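Local coordinates for phosphoribosylformylglycinamidine cyclo-ligase (Thermus thermophilus HB8, PDB 5AVM), which probably catalyses the ATP-dependent ring closure of formylglycinamidine ribonucleotide to 5-aminoimidazole ribonucleotide in de novo purine synthesis, at residues Pro181-Thr187 / Arg219-Tyr224; Pro205-Leu209 / Tyr278-Leu282; Glu173-Ala179 / Gly318-Val324; Ala234-Leu238 / Leu304-Ala308. All blocks are in the same frame, centred on the assembly; numbering follows the deposited sequence.

Interaction 1: Pro181-Thr187 / Arg219-Tyr224; sequences PSSGPHT and RPHRAY
With CG of His186 anti to its carbonyl carbon (chi1 -85°) and CG of His221 anti to its backbone nitrogen (chi1 -171°), the two imidazoles meet in a face-to-face stack. It joins two loops of the AIR synthase C-terminal domain, one leaving strand 176-181 and the other leading into helix 225-233. The His186 and His221 ring centroids are 3.9 Å apart, their planes tilted by 24°, and His186 ND1 lies over the centre of the His221 ring; Ser182 CB backs the other face of His186. Thr187 OG1 reaches the His221 edge in a hydrogen bond to ND1 at 2.7 Å, in which either may donate. Since His221 NE2 bonds to His243, the ring is tied at both nitrogens, which fixes its rotation. Ser183 is small enough to serve two neighbours: OG donates to Pro220 O at 2.6 Å, while CB packs over a face of the Arg222 guanidinium, 3.3 Å from NH2. A water joins Ser183 OG, His186 N and Arg219 O. At the other end of the contact, Tyr224 OH donates to Pro181 O at 2.6 Å from well above the carbonyl plane, and Arg222 NH1 adds a weak bond to Pro181 O at 3.4 Å.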
loop_
_atom_site.group_PDB
_atom_site.type_symbol
_atom_site.label_atom_id
_atom_site.label_comp_id
_atom_site.label_asym_id
_atom_site.label_seq_id
_atom_site.Cartn_x
_atom_site.Cartn_y
_atom_site.Cartn_z
ATOM N N PRO B 181 -10.556 25.385 0.508
ATOM C CA PRO B 181 -10.589 25.303 -0.956
ATOM C C PRO B 181 -9.732 24.258 -1.655
ATOM O O PRO B 181 -8.533 24.153 -1.410
ATOM C CB PRO B 181 -10.230 26.726 -1.378
ATOM C CG PRO B 181 -9.266 27.147 -0.312
ATOM C CD PRO B 181 -9.959 26.665 0.943
ATOM N N SER B 182 -10.368 23.499 -2.541
ATOM C CA SER B 182 -9.680 22.478 -3.313
ATOM C C SER B 182 -8.982 23.190 -4.466
ATOM O O SER B 182 -9.345 24.320 -4.804
ATOM C CB SER B 182 -10.674 21.444 -3.857
ATOM O OG SER B 182 -11.451 21.971 -4.915
ATOM N N SER B 183 -7.989 22.534 -5.064
ATOM C CA SER B 183 -7.216 23.113 -6.160
ATOM C C SER B 183 -7.716 22.650 -7.517
ATOM O O SER B 183 -7.092 22.906 -8.547
ATOM C CB SER B 183 -5.757 22.708 -6.033
ATOM O OG SER B 183 -5.625 21.333 -6.343
ATOM N N GLY B 184 -8.843 21.956 -7.516
ATOM C CA GLY B 184 -9.383 21.447 -8.758
ATOM C C GLY B 184 -9.971 20.090 -8.471
ATOM O O GLY B 184 -10.429 19.852 -7.353
ATOM N N PRO B 185 -9.963 19.169 -9.442
ATOM C CA PRO B 185 -10.539 17.846 -9.182
ATOM C C PRO B 185 -9.770 17.033 -8.139
ATOM O O PRO B 185 -10.289 16.059 -7.593
ATOM C CB PRO B 185 -10.526 17.188 -10.564
ATOM C CG PRO B 185 -10.555 18.374 -11.521
ATOM C CD PRO B 185 -9.590 19.316 -10.859
ATOM N N HIS B 186 -8.543 17.446 -7.848
ATOM C CA HIS B 186 -7.716 16.724 -6.891
ATOM C C HIS B 186 -7.434 15.329 -7.422
ATOM O O HIS B 186 -6.855 15.193 -8.502
ATOM C CB HIS B 186 -8.398 16.668 -5.522
ATOM C CG HIS B 186 -8.136 17.876 -4.676
ATOM N ND1 HIS B 186 -8.563 17.979 -3.371
ATOM C CD2 HIS B 186 -7.443 19.010 -4.936
ATOM C CE1 HIS B 186 -8.139 19.121 -2.860
ATOM N NE2 HIS B 186 -7.456 19.765 -3.789
ATOM N N THR B 187 -7.845 14.292 -6.702
ATOM C CA THR B 187 -7.569 12.937 -7.167
ATOM C C THR B 187 -8.729 11.951 -7.150
ATOM O O THR B 187 -8.552 10.768 -6.851
ATOM C CB THR B 187 -6.369 12.309 -6.400
ATOM O OG1 THR B 187 -6.480 12.600 -5.004
ATOM C CG2 THR B 187 -5.056 12.855 -6.921
ATOM N N ARG B 219 -3.467 19.966 -11.978
ATOM C CA ARG B 219 -3.024 20.709 -10.804
ATOM C C ARG B 219 -3.084 19.719 -9.643
ATOM O O ARG B 219 -4.135 19.127 -9.365
ATOM C CB ARG B 219 -3.947 21.901 -10.532
ATOM C CG ARG B 219 -3.591 22.690 -9.283
ATOM C CD ARG B 219 -4.014 24.140 -9.428
ATOM N NE ARG B 219 -3.207 24.847 -10.431
ATOM C CZ ARG B 219 -3.712 25.596 -11.409
ATOM N NH1 ARG B 219 -5.030 25.740 -11.526
ATOM N NH2 ARG B 219 -2.903 26.200 -12.269
ATOM N N PRO B 220 -1.952 19.519 -8.955
ATOM C CA PRO B 220 -1.873 18.587 -7.829
ATOM C C PRO B 220 -2.931 18.710 -6.730
ATOM O O PRO B 220 -3.483 19.783 -6.483
ATOM C CB PRO B 220 -0.461 18.823 -7.293
ATOM C CG PRO B 220 0.305 19.215 -8.525
ATOM C CD PRO B 220 -0.649 20.167 -9.197
ATOM N N HIS B 221 -3.206 17.580 -6.085
ATOM C CA HIS B 221 -4.139 17.508 -4.966
ATOM C C HIS B 221 -3.541 18.464 -3.921
ATOM O O HIS B 221 -2.344 18.413 -3.651
ATOM C CB HIS B 221 -4.161 16.072 -4.433
ATOM C CG HIS B 221 -5.235 15.803 -3.424
ATOM N ND1 HIS B 221 -6.269 14.922 -3.659
ATOM C CD2 HIS B 221 -5.433 16.292 -2.178
ATOM C CE1 HIS B 221 -7.059 14.880 -2.601
ATOM N NE2 HIS B 221 -6.573 15.702 -1.689
ATOM N N ARG B 222 -4.361 19.337 -3.347
ATOM C CA ARG B 222 -3.873 20.300 -2.362
ATOM C C ARG B 222 -3.779 19.763 -0.928
ATOM O O ARG B 222 -4.724 19.158 -0.417
ATOM C CB ARG B 222 -4.765 21.542 -2.389
ATOM C CG ARG B 222 -4.330 22.670 -1.479
ATOM C CD ARG B 222 -5.079 23.944 -1.831
ATOM N NE ARG B 222 -4.691 24.425 -3.156
ATOM C CZ ARG B 222 -5.331 25.375 -3.842
ATOM N NH1 ARG B 222 -6.409 25.960 -3.337
ATOM N NH2 ARG B 222 -4.888 25.744 -5.039
ATOM N N ALA B 223 -2.635 19.999 -0.286
ATOM C CA ALA B 223 -2.408 19.575 1.094
ATOM C C ALA B 223 -2.787 20.697 2.051
ATOM O O ALA B 223 -2.515 21.865 1.780
ATOM C CB ALA B 223 -0.948 19.207 1.299
ATOM N N TYR B 224 -3.399 20.337 3.176
ATOM C CA TYR B 224 -3.809 21.322 4.173
ATOM C C TYR B 224 -3.018 21.231 5.472
ATOM O O TYR B 224 -3.504 21.633 6.531
ATOM C CB TYR B 224 -5.303 21.170 4.459
ATOM C CG TYR B 224 -6.129 21.365 3.212
ATOM C CD1 TYR B 224 -6.205 22.613 2.593
ATOM C CD2 TYR B 224 -6.757 20.288 2.600
ATOM C CE1 TYR B 224 -6.879 22.778 1.391
ATOM C CE2 TYR B 224 -7.432 20.439 1.404
ATOM C CZ TYR B 224 -7.488 21.683 0.802
ATOM O OH TYR B 224 -8.148 21.817 -0.395
HETATM O O HOH W 1 -6.894 19.632 -8.312
HETATM O O HOH W 2 -7.327 23.434 -11.089
#

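Interaction 2: Pro205-Leu209 / Tyr278-Leu282; sequences PVPEL and YLQRL
A surface contact between a loop and a helix brings Val206, Glu208 and Leu209 against Tyr278 and Arg281, which stand one turn apart on helix 275-283. The tyrosine supplies a broad flat surface. Val206 CG1 rests over one face of the ring in a CH-pi contact, 4.3 Å from the Tyr278 centroid and 19° off the ring normal, displaced toward the rim. Leu209 CD2 adds an apolar touch at the base of the same side chain, 4.3 Å from Tyr278 CB. The Glu208 side chain runs at about a right angle to that of Tyr278, OE2 obliquely placed 3.6 Å from Tyr278 CD1, and ends in a salt bridge. Arg281 NH1 donates to the syn lone pair of Glu208 OE2 at 2.8 Å, and the two flat groups are nearly coplanar. The oxygen meets the guanidinium at its edge. The arginine chain, bent at chi3 (53°), turns its head back toward the loop, and both side chains are exposed, where a long, flexible charged pair is at home. Farther in, Leu209 packs on Pro274, while Leu279 and Leu282 of the helix bear on helix 190-196, which leaves Tyr278 and Arg281 to meet the loop that runs on to helix 213-218.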
loop_
_atom_site.group_PDB
_atom_site.type_symbol
_atom_site.label_atom_id
_atom_site.label_comp_id
_atom_site.label_asym_id
_atom_site.label_seq_id
_atom_site.Cartn_x
_atom_site.Cartn_y
_atom_site.Cartn_z
ATOM N N PRO B 205 -5.675 26.472 -24.656
ATOM C CA PRO B 205 -6.217 27.407 -23.665
ATOM C C PRO B 205 -7.748 27.424 -23.651
ATOM O O PRO B 205 -8.390 27.273 -24.690
ATOM C CB PRO B 205 -5.627 28.750 -24.102
ATOM C CG PRO B 205 -4.326 28.357 -24.738
ATOM C CD PRO B 205 -4.729 27.154 -25.556
ATOM N N VAL B 206 -8.328 27.601 -22.469
ATOM C CA VAL B 206 -9.781 27.647 -22.332
ATOM C C VAL B 206 -10.177 29.039 -21.835
ATOM O O VAL B 206 -9.520 29.601 -20.956
ATOM C CB VAL B 206 -10.287 26.584 -21.332
ATOM C CG1 VAL B 206 -11.796 26.647 -21.224
ATOM C CG2 VAL B 206 -9.853 25.202 -21.780
ATOM N N PRO B 207 -11.251 29.622 -22.399
ATOM C CA PRO B 207 -11.654 30.953 -21.947
ATOM C C PRO B 207 -11.928 31.019 -20.452
ATOM O O PRO B 207 -11.118 31.535 -19.683
ATOM C CB PRO B 207 -12.904 31.235 -22.780
ATOM C CG PRO B 207 -13.470 29.865 -23.011
ATOM C CD PRO B 207 -12.226 29.089 -23.367
ATOM N N GLU B 208 -13.069 30.469 -20.052
ATOM C CA GLU B 208 -13.506 30.476 -18.660
ATOM C C GLU B 208 -12.583 29.881 -17.594
ATOM O O GLU B 208 -12.899 29.957 -16.405
ATOM C CB GLU B 208 -14.879 29.810 -18.564
ATOM C CG GLU B 208 -14.949 28.406 -19.139
ATOM C CD GLU B 208 -16.381 27.921 -19.296
ATOM O OE1 GLU B 208 -17.076 27.752 -18.270
ATOM O OE2 GLU B 208 -16.815 27.720 -20.451
ATOM N N LEU B 209 -11.449 29.309 -17.995
ATOM C CA LEU B 209 -10.529 28.703 -17.026
ATOM C C LEU B 209 -9.345 29.589 -16.655
ATOM O O LEU B 209 -8.939 29.629 -15.492
ATOM C CB LEU B 209 -9.996 27.357 -17.546
ATOM C CG LEU B 209 -11.006 26.284 -17.963
ATOM C CD1 LEU B 209 -10.270 24.992 -18.276
ATOM C CD2 LEU B 209 -12.023 26.061 -16.860
ATOM N N TYR B 278 -17.474 23.540 -16.168
ATOM C CA TYR B 278 -17.020 23.407 -17.544
ATOM C C TYR B 278 -17.148 21.940 -17.945
ATOM O O TYR B 278 -17.742 21.611 -18.969
ATOM C CB TYR B 278 -15.563 23.849 -17.667
ATOM C CG TYR B 278 -15.025 23.685 -19.062
ATOM C CD1 TYR B 278 -15.557 24.416 -20.122
ATOM C CD2 TYR B 278 -14.027 22.752 -19.338
ATOM C CE1 TYR B 278 -15.115 24.217 -21.424
ATOM C CE2 TYR B 278 -13.577 22.545 -20.636
ATOM C CZ TYR B 278 -14.127 23.277 -21.672
ATOM O OH TYR B 278 -13.707 23.056 -22.960
ATOM N N LEU B 279 -16.583 21.056 -17.130
ATOM C CA LEU B 279 -16.659 19.626 -17.393
ATOM C C LEU B 279 -18.137 19.262 -17.448
ATOM O O LEU B 279 -18.603 18.616 -18.382
ATOM C CB LEU B 279 -15.975 18.852 -16.262
ATOM C CG LEU B 279 -14.486 19.133 -16.065
ATOM C CD1 LEU B 279 -13.996 18.478 -14.787
ATOM C CD2 LEU B 279 -13.721 18.631 -17.275
ATOM N N GLN B 280 -18.864 19.693 -16.428
ATOM C CA GLN B 280 -20.293 19.452 -16.316
ATOM C C GLN B 280 -21.008 19.776 -17.627
ATOM O O GLN B 280 -21.726 18.940 -18.179
ATOM C CB GLN B 280 -20.844 20.313 -15.178
ATOM C CG GLN B 280 -22.345 20.363 -15.040
ATOM C CD GLN B 280 -22.761 21.202 -13.847
ATOM O OE1 GLN B 280 -22.164 22.244 -13.571
ATOM N NE2 GLN B 280 -23.792 20.759 -13.138
ATOM N N ARG B 281 -20.801 20.991 -18.129
ATOM C CA ARG B 281 -21.423 21.434 -19.373
ATOM C C ARG B 281 -20.986 20.593 -20.572
ATOM O O ARG B 281 -21.819 20.159 -21.370
ATOM C CB ARG B 281 -21.077 22.901 -19.640
ATOM C CG ARG B 281 -22.229 23.886 -19.488
ATOM C CD ARG B 281 -21.770 25.283 -19.889
ATOM N NE ARG B 281 -21.166 25.267 -21.217
ATOM C CZ ARG B 281 -20.039 25.896 -21.541
ATOM N NH1 ARG B 281 -19.388 26.605 -20.623
ATOM N NH2 ARG B 281 -19.557 25.800 -22.780
ATOM N N LEU B 282 -19.675 20.374 -20.694
ATOM C CA LEU B 282 -19.105 19.600 -21.797
ATOM C C LEU B 282 -19.625 18.172 -21.795
ATOM O O LEU B 282 -19.991 17.630 -22.842
ATOM C CB LEU B 282 -17.578 19.588 -21.699
ATOM C CG LEU B 282 -16.799 18.868 -22.804
ATOM C CD1 LEU B 282 -16.940 19.618 -24.114
ATOM C CD2 LEU B 282 -15.337 18.774 -22.412
#

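Interaction 3: Glu173-Ala179 / Gly318-Val324; sequences EGDALLA and GFLVGRV
Leu177 fits a hollow left by Gly322, where the antiparallel strands 176-181 and 319-326 pair inside the mixed sheet of the C-terminal domain. Two residues, Val321 and Gly322, stand opposite the single Leu177, a beta bulge between the non-hydrogen-bonded pairs Ala176-Arg323 and Leu178-Leu320. Any side chain at Gly322 would run into Leu177 CD1, so the glycine gives the leucine its room. The Leu177 branch swings to the backbone-nitrogen side (chi1 -54°), which sets CD2 against Val324 CG2 at 3.9 Å, the two side chains crossing at about a right angle, and CB lies 3.9 Å from Val321 CG2. It also packs on Ala263 and Val265 of strand 261-265. Cutting Leu177 back to alanine would probably open a gap over Gly322 and leave Val324 CG2 with less to pack on. On the face that carries Ala176 and Leu178, the small methyl of Ala176 admits Leu320 CD1 at 3.4 Å, a tight fit, and Leu178 CD2 reaches Gly318 CA, another place where a side chain would collide. Backbone bonds tie the strands, among them Val321 N to Leu177 O at 2.8 Å and nearly straight at 170°, and Ala179 N to Phe319 O at 3.1 Å. The strands' backbone polar groups largely pair with each other while apolar side chains pack on both faces of a partly buried pairing; the charged Arg323 and Glu173 are left to the exposed margin.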
loop_
_atom_site.group_PDB
_atom_site.type_symbol
_atom_site.label_atom_id
_atom_site.label_comp_id
_atom_site.label_asym_id
_atom_site.label_seq_id
_atom_site.Cartn_x
_atom_site.Cartn_y
_atom_site.Cartn_z
ATOM N N GLU B 173 -24.332 19.300 17.933
ATOM C CA GLU B 173 -25.257 19.992 17.047
ATOM C C GLU B 173 -25.035 21.495 17.147
ATOM O O GLU B 173 -25.014 22.055 18.245
ATOM C CB GLU B 173 -26.705 19.682 17.413
ATOM C CG GLU B 173 -27.702 20.335 16.467
ATOM C CD GLU B 173 -29.082 20.489 17.077
ATOM O OE1 GLU B 173 -29.656 19.472 17.527
ATOM O OE2 GLU B 173 -29.591 21.632 17.101
ATOM N N GLY B 174 -24.867 22.138 15.996
ATOM C CA GLY B 174 -24.649 23.570 15.984
ATOM C C GLY B 174 -23.276 23.966 15.482
ATOM O O GLY B 174 -22.976 25.152 15.322
ATOM N N ASP B 175 -22.425 22.979 15.236
ATOM C CA ASP B 175 -21.095 23.281 14.738
ATOM C C ASP B 175 -21.167 23.956 13.378
ATOM O O ASP B 175 -22.144 23.807 12.639
ATOM C CB ASP B 175 -20.248 22.012 14.604
ATOM C CG ASP B 175 -19.731 21.514 15.931
ATOM O OD1 ASP B 175 -19.446 22.359 16.812
ATOM O OD2 ASP B 175 -19.592 20.281 16.084
ATOM N N ALA B 176 -20.116 24.696 13.058
ATOM C CA ALA B 176 -20.012 25.372 11.779
ATOM C C ALA B 176 -19.239 24.462 10.816
ATOM O O ALA B 176 -18.363 23.698 11.229
ATOM C CB ALA B 176 -19.278 26.697 11.954
ATOM N N LEU B 177 -19.576 24.534 9.533
ATOM C CA LEU B 177 -18.885 23.742 8.531
ATOM C C LEU B 177 -17.933 24.692 7.818
ATOM O O LEU B 177 -18.359 25.589 7.093
ATOM C CB LEU B 177 -19.876 23.138 7.532
ATOM C CG LEU B 177 -21.035 22.304 8.082
ATOM C CD1 LEU B 177 -21.780 21.676 6.933
ATOM C CD2 LEU B 177 -20.522 21.226 9.011
ATOM N N LEU B 178 -16.638 24.507 8.046
ATOM C CA LEU B 178 -15.620 25.348 7.434
ATOM C C LEU B 178 -14.901 24.534 6.364
ATOM O O LEU B 178 -14.273 23.520 6.654
ATOM C CB LEU B 178 -14.636 25.815 8.508
ATOM C CG LEU B 178 -13.692 26.996 8.265
ATOM C CD1 LEU B 178 -13.103 27.392 9.605
ATOM C CD2 LEU B 178 -12.587 26.649 7.274
ATOM N N ALA B 179 -15.008 24.979 5.120
ATOM C CA ALA B 179 -14.375 24.279 4.025
ATOM C C ALA B 179 -13.094 24.963 3.611
ATOM O O ALA B 179 -13.012 26.186 3.593
ATOM C CB ALA B 179 -15.322 24.199 2.841
ATOM N N GLY B 318 -10.506 30.055 4.432
ATOM C CA GLY B 318 -11.635 29.147 4.498
ATOM C C GLY B 318 -12.961 29.808 4.206
ATOM O O GLY B 318 -13.010 30.993 3.897
ATOM N N PHE B 319 -14.039 29.042 4.314
ATOM C CA PHE B 319 -15.373 29.555 4.043
ATOM C C PHE B 319 -16.429 28.888 4.923
ATOM O O PHE B 319 -16.556 27.660 4.914
ATOM C CB PHE B 319 -15.727 29.303 2.574
ATOM C CG PHE B 319 -14.783 29.950 1.601
ATOM C CD1 PHE B 319 -14.964 31.277 1.212
ATOM C CD2 PHE B 319 -13.700 29.240 1.092
ATOM C CE1 PHE B 319 -14.081 31.886 0.330
ATOM C CE2 PHE B 319 -12.808 29.837 0.208
ATOM C CZ PHE B 319 -12.996 31.164 -0.174
ATOM N N LEU B 320 -17.179 29.681 5.688
ATOM C CA LEU B 320 -18.245 29.115 6.512
ATOM C C LEU B 320 -19.275 28.700 5.476
ATOM O O LEU B 320 -19.754 29.531 4.709
ATOM C CB LEU B 320 -18.831 30.169 7.461
ATOM C CG LEU B 320 -20.032 29.748 8.325
ATOM C CD1 LEU B 320 -19.686 28.542 9.170
ATOM C CD2 LEU B 320 -20.450 30.902 9.213
ATOM N N VAL B 321 -19.618 27.420 5.442
ATOM C CA VAL B 321 -20.548 26.940 4.434
ATOM C C VAL B 321 -21.725 26.131 4.949
ATOM O O VAL B 321 -22.433 25.505 4.166
ATOM C CB VAL B 321 -19.795 26.090 3.396
ATOM C CG1 VAL B 321 -18.633 26.888 2.821
ATOM C CG2 VAL B 321 -19.279 24.817 4.047
ATOM N N GLY B 322 -21.943 26.135 6.256
ATOM C CA GLY B 322 -23.058 25.367 6.767
ATOM C C GLY B 322 -23.141 25.184 8.265
ATOM O O GLY B 322 -22.543 25.927 9.042
ATOM N N ARG B 323 -23.890 24.166 8.665
ATOM C CA ARG B 323 -24.093 23.886 10.069
ATOM C C ARG B 323 -24.545 22.437 10.240
ATOM O O ARG B 323 -25.097 21.838 9.317
ATOM C CB ARG B 323 -25.158 24.847 10.601
ATOM C CG ARG B 323 -25.222 25.010 12.101
ATOM C CD ARG B 323 -26.243 26.079 12.448
ATOM N NE ARG B 323 -26.333 26.330 13.882
ATOM C CZ ARG B 323 -27.126 27.247 14.426
ATOM N NH1 ARG B 323 -27.899 28.001 13.653
ATOM N NH2 ARG B 323 -27.145 27.415 15.742
ATOM N N VAL B 324 -24.292 21.880 11.424
ATOM C CA VAL B 324 -24.672 20.506 11.754
ATOM C C VAL B 324 -26.062 20.528 12.372
ATOM O O VAL B 324 -26.243 20.960 13.513
ATOM C CB VAL B 324 -23.682 19.883 12.765
ATOM C CG1 VAL B 324 -24.132 18.481 13.158
ATOM C CG2 VAL B 324 -22.289 19.852 12.159
#

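Interaction 4: Ala234-Leu238 / Leu304-Ala308; sequences AGVEL and LPQEA
The carbonyl oxygen of Glu237 is approached by three carbons of the segment 304-308: it lies 3.2 Å from Leu304 CB, 3.3 Å from Ala308 CB and 3.6 Å from Pro305 CD. No hydrogen bond crosses here, so the contact rests on close packing. Leu304 has CG in the position between backbone nitrogen and carbonyl carbon (chi1 47°), and its CD2 lies against Leu238 CD1 at 3.4 Å, a closeness that is doubtful in detail, the two leucines running side by side in the same direction. Val236 CG1 adds a looser touch on Leu304 CD2 and reaches Ala308 CB at 3.9 Å; the small methyl of Ala308 fits between this valine and the Glu237 carbonyl. Replacing Leu304 by an alanine would probably open a gap beside Leu238 CD1 and leave Val236 less well packed. Glu237 stretches fully extended across Pro305 at about a right angle, with OE2 3.1 Å from Pro305 CG, while its OE1 is hydrogen-bonded to His239. The carboxylate end of Glu237 thus lies against CG and CD of the rigid proline ring, with Glu237 CG farther off, and the fixed phi of the proline suits the turn. Pro305 is the N-cap of helix 306-313, just after strand 298-304, whereas Gly235 closes helix 225-233 in a Schellman motif with positive phi. The contact therefore packs a helix-to-strand connection against a strand-to-helix corner, at the side of the sheet where the outermost strand 240-243 begins.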
loop_
_atom_site.group_PDB
_atom_site.type_symbol
_atom_site.label_atom_id
_atom_site.label_comp_id
_atom_site.label_asym_id
_atom_site.label_seq_id
_atom_site.Cartn_x
_atom_site.Cartn_y
_atom_site.Cartn_z
ATOM N N ALA B 234 -2.518 27.729 17.290
ATOM C CA ALA B 234 -3.403 28.756 17.832
ATOM C C ALA B 234 -4.435 28.188 18.810
ATOM O O ALA B 234 -5.258 28.928 19.351
ATOM C CB ALA B 234 -4.106 29.493 16.693
ATOM N N GLY B 235 -4.392 26.876 19.027
ATOM C CA GLY B 235 -5.319 26.240 19.951
ATOM C C GLY B 235 -6.787 26.267 19.561
ATOM O O GLY B 235 -7.663 26.251 20.428
ATOM N N VAL B 236 -7.059 26.290 18.259
ATOM C CA VAL B 236 -8.428 26.324 17.751
ATOM C C VAL B 236 -9.140 24.986 17.963
ATOM O O VAL B 236 -8.637 23.940 17.561
ATOM C CB VAL B 236 -8.441 26.670 16.239
ATOM C CG1 VAL B 236 -9.868 26.772 15.734
ATOM C CG2 VAL B 236 -7.705 27.974 16.000
ATOM N N GLU B 237 -10.310 25.028 18.596
ATOM C CA GLU B 237 -11.089 23.819 18.863
ATOM C C GLU B 237 -11.701 23.221 17.598
ATOM O O GLU B 237 -12.585 23.822 16.979
ATOM C CB GLU B 237 -12.217 24.111 19.864
ATOM C CG GLU B 237 -13.040 22.873 20.258
ATOM C CD GLU B 237 -14.246 23.189 21.150
ATOM O OE1 GLU B 237 -14.883 22.233 21.641
ATOM O OE2 GLU B 237 -14.565 24.381 21.357
ATOM N N LEU B 238 -11.224 22.036 17.220
ATOM C CA LEU B 238 -11.733 21.324 16.051
ATOM C C LEU B 238 -12.412 20.061 16.556
ATOM O O LEU B 238 -11.887 19.394 17.445
ATOM C CB LEU B 238 -10.588 20.933 15.113
ATOM C CG LEU B 238 -9.983 21.984 14.175
ATOM C CD1 LEU B 238 -11.054 22.482 13.231
ATOM C CD2 LEU B 238 -9.393 23.133 14.962
ATOM N N LEU B 304 -16.647 22.279 13.690
ATOM C CA LEU B 304 -16.165 22.853 14.936
ATOM C C LEU B 304 -17.141 23.902 15.478
ATOM O O LEU B 304 -18.023 24.367 14.750
ATOM C CB LEU B 304 -14.792 23.501 14.692
ATOM C CG LEU B 304 -14.616 24.422 13.465
ATOM C CD1 LEU B 304 -15.675 25.501 13.418
ATOM C CD2 LEU B 304 -13.250 25.063 13.514
ATOM N N PRO B 305 -17.000 24.283 16.767
ATOM C CA PRO B 305 -17.881 25.291 17.370
ATOM C C PRO B 305 -17.916 26.554 16.504
ATOM O O PRO B 305 -16.956 26.845 15.793
ATOM C CB PRO B 305 -17.233 25.530 18.729
ATOM C CG PRO B 305 -16.726 24.176 19.079
ATOM C CD PRO B 305 -16.087 23.721 17.780
ATOM N N GLN B 306 -19.011 27.304 16.563
ATOM C CA GLN B 306 -19.126 28.513 15.751
ATOM C C GLN B 306 -17.997 29.525 15.968
ATOM O O GLN B 306 -17.478 30.089 15.006
ATOM C CB GLN B 306 -20.474 29.193 15.993
ATOM C CG GLN B 306 -20.717 30.394 15.088
ATOM C CD GLN B 306 -20.938 30.008 13.628
ATOM O OE1 GLN B 306 -20.510 30.719 12.715
ATOM N NE2 GLN B 306 -21.623 28.888 13.404
ATOM N N GLU B 307 -17.608 29.749 17.220
ATOM C CA GLU B 307 -16.545 30.708 17.522
ATOM C C GLU B 307 -15.195 30.304 16.959
ATOM O O GLU B 307 -14.390 31.162 16.595
ATOM C CB GLU B 307 -16.414 30.905 19.037
ATOM C CG GLU B 307 -15.335 31.921 19.472
ATOM C CD GLU B 307 -13.974 31.286 19.772
ATOM O OE1 GLU B 307 -13.341 30.740 18.845
ATOM O OE2 GLU B 307 -13.537 31.338 20.942
ATOM N N ALA B 308 -14.948 28.997 16.899
ATOM C CA ALA B 308 -13.680 28.470 16.398
ATOM C C ALA B 308 -13.476 28.791 14.926
ATOM O O ALA B 308 -12.376 29.155 14.511
ATOM C CB ALA B 308 -13.608 26.963 16.630
#

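All four contacts fall within the C-terminal AIR synthase region. Interactions 3 and 4 are neighbours, with centres 11 Å apart: Ala176 N lies 2.7 Å from Leu304 O, a probable hydrogen bond joining strand 176-181 to strand 298-304, and Asp175 OD1 packs on Pro305. Interaction 1 continues the chain directly from the strand of interaction 3, although their centres are 20 Å apart. Interaction 2 lies toward the periphery, about 5 Å from interaction 1 at the nearest atoms, and is farthest from interaction 4, at 37 Å between centres. A sulfate about 4 Å from the Pro220 side chain, probably from the crystallisation liquor, may mark a pocket beside interaction 1.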